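Local coordinates for uncharacterized protein (Aeromonas hydrophila J-1, PDB 6R1J) that is the AhlC component of AHL, a tripartite alpha-pore-forming toxin, in a soluble, almost wholly helical form, at residues A[18-23]-A[202-207]; A[25-30]-A[118-123]; A[233-238]-A[249-254]. The protein carries 3 engineered substitutions. All coordinates share one frame; numbering follows the deposited sequence.

From the N terminus, helix 5-21 runs into residues 18-23, which meet residues 202-207 of helix 163-236 in contact 1 and so close a long loop of 178 residues. Within that loop, contact 2 closes a smaller one: residues 25-30, the end of the turn after helix 5-21 and the first residues of helix 28-70, pack on residues 118-123 of helix 78-157. The centres of these two contacts lie 13 Å apart, and together they join four helices in one region of the bundle. Contact 3 follows in series, a short hairpin closure between the end of helix 163-236 and helix 244-264, its centre 47 Å from that of contact 1. None of the three loops crosses another.

Contact 1 (A[18-23]-A[202-207]); sequences ATIQSF and GQTTAF
Within the elongated helical bundle, the end of helix 5-21 lies against the long helix 163-236, with Ile-20 and Thr-19 meeting Gln-203, Thr-204 and Phe-207. Ile-20 reaches in with its CG1 arm: CG1 rests against Gln-203 CB (3.9 Å), while CD1 at the tip comes to Phe-207 CB (3.8 Å) and Thr-204 CG2 (3.9 Å). The isoleucine crosses both Thr-204 and Phe-207 at about a right angle. Val-37 of helix 28-70 touches Ile-20 and Phe-207, and helix 78-157 adds Ile-113 against Phe-207 and Asn-117, which hydrogen-bonds the Thr-204 hydroxyl, so four helices meet here. Gln-203 departs from this apolar pattern. Its chain bends at chi2 (-60°), laying CG and the amide beside the methyl of Thr-19, with CG2 3.5 Å from OE1. The Phe-23 ring comes obliquely to the same side chain, CE1 lying 4.3 Å from Gln-203 CG. The hydroxyl of Thr-19 has its main partner in Ser-22 of the second subunit, which ties this corner of the fold to the assembly. Between the helices a water bridges the polar ends: it donates to Gln-203 OE1 at 2.7 Å and lies 3.1 Å from Thr-19 OG1.

Contact 2 (A[25-30]-A[118-123]); sequences GLPQNA and IALQRI
Ala-119 opens the contact by setting its methyl against the side-chain amide of Asn-29, with CB 3.5 Å from Asn-29 CG. Both side chains leave their backbones toward the partner segment, where the first turn of helix 28-70 packs on the middle of helix 78-157, two helices that follow each other in this bundle. Next in sequence, Leu-120 carries the centre of the interface. Its CG stands anti to the carbonyl carbon (chi1 -78°), and the extended side chain brings its forked end up to the neighbouring segment. One branch, CD2, meets both Pro-27 and Asn-29, 3.8 Å from Pro-27 CG and 3.9 Å from Asn-29 CB; the other, CD1, lies 4.2 Å from the methyl carbon CB of Ala-30. Phe-200 of helix 163-236 touches both Leu-120 and Ala-30, so a third helix shares this buried spot. One position before the end of the segment, Arg-122 turns to the assembly and forms a salt bridge with Glu-126 of the third subunit. Ile-123, one turn beyond Ala-119, completes the surface: its CD1 comes near the Asn-29 amide and lies 4.4 Å from Pro-27 CG. That proline holds the N-cap position of helix 28-70, so the ring that meets Leu-120 and Ile-123 marks the very start of the helix. No hydrogen bond passes between the two segments. The union therefore rests on van der Waals contact of methyl groups, a proline ring and the whole side chain of an asparagine, contact that depends on close fit and not on directional bonds.

Contact 3 (A[233-238]-A[249-254]); sequences ANVARD and LFFTAA
The ring of Phe-250 is covered on both faces: Asn-234 CB sits over the centre of one, and the CD2 methyl of Leu-249 lies above the opposite one, displaced toward the rim. This is the closed end of an antiparallel helical hairpin, in which helix 163-236 finishes and helix 244-264 returns alongside it. The asparagine forms a CH-pi contact, with CB 3.3 Å from the centroid of the Phe-250 ring and only 6° off its normal. The amide plane beyond is inclined 47° to the ring, and ND2 of Asn-234 comes to 3.7 Å from Phe-250 CE1. Arg-237, poorly ordered, approaches obliquely with NH2 at 3.9 Å from Phe-250 CE2; its guanidinium plane stands nearly perpendicular to the ring, and one of its faces receives Asn-234 OD1. Beside this aromatic platform, Val-235 touches two phenylalanines with its two methyls. Its CG1 lies anti to the backbone N (chi1 -179°) and meets Phe-251 CZ at 3.9 Å, which leaves CG2 to press on Phe-250 CB at 3.6 Å while also lying near the Phe-251 ring. Phe-251 in turn meets the ring of Phe-84 and touches Leu-66, so the hairpin is seated on helices 78-157 and 28-70. Thr-156 of the second subunit packs on Phe-250. The contact has a polar cost, since the carbonyl oxygen of Asn-234 is buried without a hydrogen-bonding partner in the model, and its nearest neighbour across the hairpin is a ring carbon, Phe-250 CD2, 3.4 Å from Asn-234 O.

Contact 1 (A[18-23]-A[202-207])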
loop_
_atom_site.group_PDB
_atom_site.type_symbol
_atom_site.label_atom_id
_atom_site.label_comp_id
_atom_site.label_asym_id
_atom_site.label_seq_id
_atom_site.Cartn_x
_atom_site.Cartn_y
_atom_site.Cartn_z
ATOM N N ALA A 18 12.624 -6.930 -16.068
ATOM C CA ALA A 18 11.797 -7.046 -17.287
ATOM C C ALA A 18 10.525 -6.206 -17.107
ATOM O O ALA A 18 10.097 -5.497 -18.018
ATOM C CB ALA A 18 11.435 -8.485 -17.526
ATOM N N THR A 19 9.914 -6.284 -15.928
ATOM C CA THR A 19 8.700 -5.509 -15.635
ATOM C C THR A 19 9.041 -4.005 -15.616
ATOM O O THR A 19 8.234 -3.215 -16.168
ATOM C CB THR A 19 8.036 -6.030 -14.363
ATOM O OG1 THR A 19 7.742 -7.399 -14.625
ATOM C CG2 THR A 19 6.749 -5.304 -14.066
ATOM N N ILE A 20 10.168 -3.634 -15.024
ATOM C CA ILE A 20 10.601 -2.214 -14.963
ATOM C C ILE A 20 10.794 -1.678 -16.384
ATOM O O ILE A 20 10.390 -0.529 -16.628
ATOM C CB ILE A 20 11.849 -2.070 -14.094
ATOM C CG1 ILE A 20 11.497 -2.260 -12.613
ATOM C CG2 ILE A 20 12.498 -0.724 -14.350
ATOM C CD1 ILE A 20 12.675 -2.354 -11.696
ATOM N N GLN A 21 11.286 -2.492 -17.317
ATOM C CA GLN A 21 11.532 -1.989 -18.696
ATOM C C GLN A 21 10.209 -1.791 -19.454
ATOM O O GLN A 21 10.244 -1.049 -20.422
ATOM C CB GLN A 21 12.456 -2.904 -19.494
ATOM C CG GLN A 21 13.824 -3.077 -18.861
ATOM C CD GLN A 21 14.621 -1.813 -18.657
ATOM O OE1 GLN A 21 14.258 -0.729 -19.123
ATOM N NE2 GLN A 21 15.709 -1.932 -17.904
ATOM N N SER A 22 9.089 -2.389 -19.029
ATOM C CA SER A 22 7.815 -2.371 -19.757
ATOM C C SER A 22 7.138 -1.004 -19.627
ATOM O O SER A 22 6.202 -0.789 -20.362
ATOM C CB SER A 22 6.899 -3.506 -19.325
ATOM O OG SER A 22 6.295 -3.217 -18.085
ATOM N N PHE A 23 7.572 -0.159 -18.698
ATOM C CA PHE A 23 6.940 1.138 -18.405
ATOM C C PHE A 23 7.453 2.201 -19.381
ATOM O O PHE A 23 8.654 2.286 -19.611
ATOM C CB PHE A 23 7.190 1.547 -16.954
ATOM C CG PHE A 23 6.326 0.825 -15.932
ATOM C CD1 PHE A 23 6.702 -0.412 -15.423
ATOM C CD2 PHE A 23 5.133 1.380 -15.491
ATOM C CE1 PHE A 23 5.918 -1.051 -14.468
ATOM C CE2 PHE A 23 4.326 0.717 -14.569
ATOM C CZ PHE A 23 4.731 -0.488 -14.042
ATOM N N GLY A 202 6.433 0.551 -7.150
ATOM C CA GLY A 202 6.231 -0.803 -6.568
ATOM C C GLY A 202 7.242 -1.791 -7.147
ATOM O O GLY A 202 7.875 -2.529 -6.384
ATOM N N GLN A 203 7.508 -1.725 -8.445
ATOM C CA GLN A 203 8.461 -2.652 -9.085
ATOM C C GLN A 203 9.878 -2.252 -8.735
ATOM O O GLN A 203 10.680 -3.156 -8.462
ATOM C CB GLN A 203 8.238 -2.709 -10.591
ATOM C CG GLN A 203 6.919 -3.334 -10.939
ATOM C CD GLN A 203 6.877 -4.742 -10.402
ATOM O OE1 GLN A 203 7.717 -5.568 -10.749
ATOM N NE2 GLN A 203 5.901 -4.991 -9.549
ATOM N N THR A 204 10.204 -0.950 -8.684
ATOM C CA THR A 204 11.575 -0.549 -8.355
ATOM C C THR A 204 11.829 -0.805 -6.871
ATOM O O THR A 204 12.957 -1.137 -6.537
ATOM C CB THR A 204 11.941 0.879 -8.800
ATOM O OG1 THR A 204 11.225 1.835 -8.067
ATOM C CG2 THR A 204 11.594 1.140 -10.240
ATOM N N THR A 205 10.825 -0.695 -6.012
ATOM C CA THR A 205 11.027 -0.987 -4.567
ATOM C C THR A 205 11.317 -2.496 -4.431
ATOM O O THR A 205 12.174 -2.870 -3.636
ATOM C CB THR A 205 9.811 -0.574 -3.721
ATOM O OG1 THR A 205 9.645 0.832 -3.901
ATOM C CG2 THR A 205 9.985 -0.898 -2.248
ATOM N N ALA A 206 10.619 -3.320 -5.195
ATOM C CA ALA A 206 10.779 -4.789 -5.107
ATOM C C ALA A 206 12.178 -5.133 -5.611
ATOM O O ALA A 206 12.867 -5.961 -5.014
ATOM C CB ALA A 206 9.681 -5.461 -5.867
ATOM N N PHE A 207 12.626 -4.480 -6.674
ATOM C CA PHE A 207 13.968 -4.740 -7.254
ATOM C C PHE A 207 15.026 -4.435 -6.209
ATOM O O PHE A 207 15.924 -5.220 -5.943
ATOM C CB PHE A 207 14.192 -3.946 -8.538
ATOM C CG PHE A 207 15.521 -4.244 -9.178
ATOM C CD1 PHE A 207 16.686 -3.707 -8.671
ATOM C CD2 PHE A 207 15.596 -5.105 -10.264
ATOM C CE1 PHE A 207 17.916 -4.012 -9.244
ATOM C CE2 PHE A 207 16.820 -5.386 -10.848
ATOM C CZ PHE A 207 17.976 -4.844 -10.335
HETATM O O HOH W 1 8.289 -8.008 -11.618
#

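Contact 2 (A[25-30]-A[118-123])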
loop_
_atom_site.group_PDB
_atom_site.type_symbol
_atom_site.label_atom_id
_atom_site.label_comp_id
_atom_site.label_asym_id
_atom_site.label_seq_id
_atom_site.Cartn_x
_atom_site.Cartn_y
_atom_site.Cartn_z
ATOM N N GLY A 25 6.691 6.519 -20.812
ATOM C CA GLY A 25 6.052 7.819 -20.561
ATOM C C GLY A 25 6.331 8.297 -19.166
ATOM O O GLY A 25 5.536 9.064 -18.665
ATOM N N LEU A 26 7.407 7.824 -18.543
ATOM C CA LEU A 26 7.734 8.231 -17.159
ATOM C C LEU A 26 8.839 9.283 -17.193
ATOM O O LEU A 26 9.532 9.459 -18.191
ATOM C CB LEU A 26 8.098 6.986 -16.330
ATOM C CG LEU A 26 6.934 6.031 -16.053
ATOM C CD1 LEU A 26 7.420 4.778 -15.328
ATOM C CD2 LEU A 26 5.824 6.717 -15.242
ATOM N N PRO A 27 9.010 10.033 -16.102
ATOM C CA PRO A 27 10.040 11.061 -16.051
ATOM C C PRO A 27 11.470 10.543 -15.943
ATOM O O PRO A 27 11.699 9.336 -15.737
ATOM C CB PRO A 27 9.701 11.871 -14.794
ATOM C CG PRO A 27 8.874 10.927 -13.940
ATOM C CD PRO A 27 8.127 10.052 -14.918
ATOM N N GLN A 28 12.399 11.497 -16.030
ATOM C CA GLN A 28 13.850 11.233 -16.102
ATOM C C GLN A 28 14.273 10.277 -14.968
ATOM O O GLN A 28 15.037 9.353 -15.264
ATOM C CB GLN A 28 14.668 12.523 -16.018
ATOM C CG GLN A 28 16.161 12.256 -16.130
ATOM C CD GLN A 28 16.539 11.782 -17.511
ATOM O OE1 GLN A 28 16.134 12.389 -18.509
ATOM N NE2 GLN A 28 17.322 10.709 -17.595
ATOM N N ASN A 29 13.832 10.483 -13.723
ATOM C CA ASN A 29 14.278 9.600 -12.607
ATOM C C ASN A 29 13.886 8.135 -12.870
ATOM O O ASN A 29 14.665 7.275 -12.401
ATOM C CB ASN A 29 13.813 10.071 -11.232
ATOM C CG ASN A 29 14.412 11.408 -10.844
ATOM O OD1 ASN A 29 15.585 11.502 -10.506
ATOM N ND2 ASN A 29 13.597 12.428 -10.877
ATOM N N ALA A 30 12.757 7.861 -13.535
ATOM C CA ALA A 30 12.295 6.500 -13.903
ATOM C C ALA A 30 13.229 5.942 -14.979
ATOM O O ALA A 30 13.678 4.790 -14.889
ATOM C CB ALA A 30 10.880 6.539 -14.375
ATOM N N ILE A 118 13.299 8.062 -4.199
ATOM C CA ILE A 118 12.940 9.252 -3.381
ATOM C C ILE A 118 12.533 10.400 -4.322
ATOM O O ILE A 118 11.470 11.003 -4.094
ATOM C CB ILE A 118 14.105 9.574 -2.439
ATOM C CG1 ILE A 118 14.278 8.438 -1.433
ATOM C CG2 ILE A 118 13.898 10.904 -1.738
ATOM C CD1 ILE A 118 15.525 8.528 -0.623
ATOM N N ALA A 119 13.317 10.687 -5.373
ATOM C CA ALA A 119 13.020 11.762 -6.362
ATOM C C ALA A 119 11.659 11.471 -7.008
ATOM O O ALA A 119 10.847 12.384 -7.132
ATOM C CB ALA A 119 14.132 11.891 -7.395
ATOM N N LEU A 120 11.366 10.223 -7.394
ATOM C CA LEU A 120 10.041 9.897 -7.979
ATOM C C LEU A 120 8.905 10.123 -6.965
ATOM O O LEU A 120 7.841 10.605 -7.404
ATOM C CB LEU A 120 10.018 8.454 -8.477
ATOM C CG LEU A 120 10.722 8.230 -9.805
ATOM C CD1 LEU A 120 10.709 6.741 -10.146
ATOM C CD2 LEU A 120 10.081 9.072 -10.904
ATOM N N GLN A 121 9.147 9.795 -5.696
ATOM C CA GLN A 121 8.169 9.999 -4.597
ATOM C C GLN A 121 7.844 11.491 -4.447
ATOM O O GLN A 121 6.674 11.804 -4.338
ATOM C CB GLN A 121 8.714 9.390 -3.325
ATOM C CG GLN A 121 8.635 7.870 -3.354
ATOM C CD GLN A 121 9.098 7.345 -2.028
ATOM O OE1 GLN A 121 10.199 6.816 -1.888
ATOM N NE2 GLN A 121 8.292 7.625 -1.017
ATOM N N ARG A 122 8.848 12.374 -4.505
ATOM C CA ARG A 122 8.622 13.844 -4.421
ATOM C C ARG A 122 7.724 14.242 -5.581
ATOM O O ARG A 122 6.761 14.957 -5.369
ATOM C CB ARG A 122 9.914 14.661 -4.471
ATOM C CG ARG A 122 10.878 14.424 -3.327
ATOM C CD ARG A 122 12.036 15.426 -3.383
ATOM N NE ARG A 122 12.894 15.239 -2.236
ATOM C CZ ARG A 122 14.020 14.567 -2.236
ATOM N NH1 ARG A 122 14.490 14.004 -3.350
ATOM N NH2 ARG A 122 14.683 14.460 -1.102
ATOM N N ILE A 123 7.984 13.700 -6.761
ATOM C CA ILE A 123 7.182 13.980 -7.970
ATOM C C ILE A 123 5.733 13.496 -7.764
ATOM O O ILE A 123 4.820 14.234 -8.168
ATOM C CB ILE A 123 7.875 13.381 -9.203
ATOM C CG1 ILE A 123 9.153 14.173 -9.511
ATOM C CG2 ILE A 123 6.947 13.364 -10.397
ATOM C CD1 ILE A 123 9.985 13.610 -10.644
#

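Contact 3 (A[233-238]-A[249-254])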
loop_
_atom_site.group_PDB
_atom_site.type_symbol
_atom_site.label_atom_id
_atom_site.label_comp_id
_atom_site.label_asym_id
_atom_site.label_seq_id
_atom_site.Cartn_x
_atom_site.Cartn_y
_atom_site.Cartn_z
ATOM N N ALA A 233 45.786 -16.192 10.438
ATOM C CA ALA A 233 46.907 -15.343 10.910
ATOM C C ALA A 233 47.257 -15.717 12.356
ATOM O O ALA A 233 48.389 -15.508 12.735
ATOM C CB ALA A 233 46.571 -13.879 10.746
ATOM N N ASN A 234 46.329 -16.280 13.130
ATOM C CA ASN A 234 46.602 -16.725 14.524
ATOM C C ASN A 234 47.436 -18.018 14.551
ATOM O O ASN A 234 47.792 -18.453 15.648
ATOM C CB ASN A 234 45.327 -16.806 15.343
ATOM C CG ASN A 234 44.889 -15.416 15.739
ATOM O OD1 ASN A 234 45.732 -14.564 16.014
ATOM N ND2 ASN A 234 43.594 -15.175 15.743
ATOM N N VAL A 235 47.740 -18.594 13.392
ATOM C CA VAL A 235 48.703 -19.721 13.244
ATOM C C VAL A 235 50.095 -19.108 12.996
ATOM O O VAL A 235 51.087 -19.647 13.520
ATOM C CB VAL A 235 48.256 -20.648 12.098
ATOM C CG1 VAL A 235 49.195 -21.835 11.916
ATOM C CG2 VAL A 235 46.818 -21.114 12.291
ATOM N N ALA A 236 50.144 -18.012 12.222
ATOM C CA ALA A 236 51.356 -17.248 11.814
ATOM C C ALA A 236 52.008 -16.542 13.016
ATOM O O ALA A 236 53.215 -16.241 12.944
ATOM C CB ALA A 236 50.989 -16.229 10.753
ATOM N N ARG A 237 51.222 -16.242 14.053
ATOM C CA ARG A 237 51.654 -15.534 15.286
ATOM C C ARG A 237 52.631 -16.416 16.076
ATOM O O ARG A 237 53.456 -15.840 16.817
ATOM C CB ARG A 237 50.403 -15.164 16.078
ATOM C CG ARG A 237 50.654 -14.296 17.297
ATOM C CD ARG A 237 49.336 -14.101 18.010
ATOM N NE ARG A 237 48.834 -15.363 18.549
ATOM C CZ ARG A 237 47.659 -15.523 19.147
ATOM N NH1 ARG A 237 46.837 -14.494 19.281
ATOM N NH2 ARG A 237 47.311 -16.711 19.611
ATOM N N ASP A 238 52.539 -17.748 15.923
ATOM C CA ASP A 238 53.446 -18.759 16.543
ATOM C C ASP A 238 54.847 -18.615 15.930
ATOM O O ASP A 238 55.805 -18.384 16.702
ATOM C CB ASP A 238 52.936 -20.193 16.340
ATOM C CG ASP A 238 51.679 -20.557 17.123
ATOM O OD1 ASP A 238 51.294 -19.763 18.013
ATOM O OD2 ASP A 238 51.092 -21.641 16.847
ATOM N N LEU A 249 43.845 -25.552 17.044
ATOM C CA LEU A 249 42.687 -24.713 17.445
ATOM C C LEU A 249 42.297 -23.774 16.302
ATOM O O LEU A 249 41.104 -23.776 15.942
ATOM C CB LEU A 249 43.015 -23.910 18.698
ATOM C CG LEU A 249 41.876 -23.051 19.244
ATOM C CD1 LEU A 249 40.898 -23.905 20.043
ATOM C CD2 LEU A 249 42.429 -21.924 20.098
ATOM N N PHE A 250 43.260 -23.046 15.730
ATOM C CA PHE A 250 43.007 -22.039 14.675
ATOM C C PHE A 250 42.680 -22.738 13.358
ATOM O O PHE A 250 41.860 -22.197 12.601
ATOM C CB PHE A 250 44.147 -21.019 14.644
ATOM C CG PHE A 250 44.125 -20.159 15.891
ATOM C CD1 PHE A 250 43.048 -19.316 16.133
ATOM C CD2 PHE A 250 45.150 -20.191 16.818
ATOM C CE1 PHE A 250 42.985 -18.539 17.283
ATOM C CE2 PHE A 250 45.080 -19.424 17.974
ATOM C CZ PHE A 250 43.996 -18.606 18.209
ATOM N N PHE A 251 43.248 -23.915 13.085
ATOM C CA PHE A 251 42.858 -24.634 11.860
ATOM C C PHE A 251 41.391 -25.042 12.012
ATOM O O PHE A 251 40.694 -24.943 11.021
ATOM C CB PHE A 251 43.775 -25.815 11.539
ATOM C CG PHE A 251 45.134 -25.438 11.001
ATOM C CD1 PHE A 251 45.300 -24.361 10.142
ATOM C CD2 PHE A 251 46.254 -26.202 11.317
ATOM C CE1 PHE A 251 46.546 -24.060 9.616
ATOM C CE2 PHE A 251 47.497 -25.890 10.788
ATOM C CZ PHE A 251 47.633 -24.840 9.922
ATOM N N THR A 252 40.985 -25.526 13.181
ATOM C CA THR A 252 39.613 -26.016 13.434
ATOM C C THR A 252 38.639 -24.826 13.278
ATOM O O THR A 252 37.589 -24.994 12.595
ATOM C CB THR A 252 39.534 -26.732 14.782
ATOM O OG1 THR A 252 40.464 -27.824 14.758
ATOM C CG2 THR A 252 38.140 -27.235 15.075
ATOM N N ALA A 253 38.973 -23.655 13.858
ATOM C CA ALA A 253 38.177 -22.414 13.735
ATOM C C ALA A 253 38.108 -22.026 12.268
ATOM O O ALA A 253 36.970 -21.750 11.784
ATOM C CB ALA A 253 38.757 -21.291 14.601
ATOM N N ALA A 254 39.241 -22.005 11.551
ATOM C CA ALA A 254 39.264 -21.650 10.115
ATOM C C ALA A 254 38.340 -22.597 9.332
ATOM O O ALA A 254 37.641 -22.161 8.373
ATOM C CB ALA A 254 40.627 -21.745 9.562
#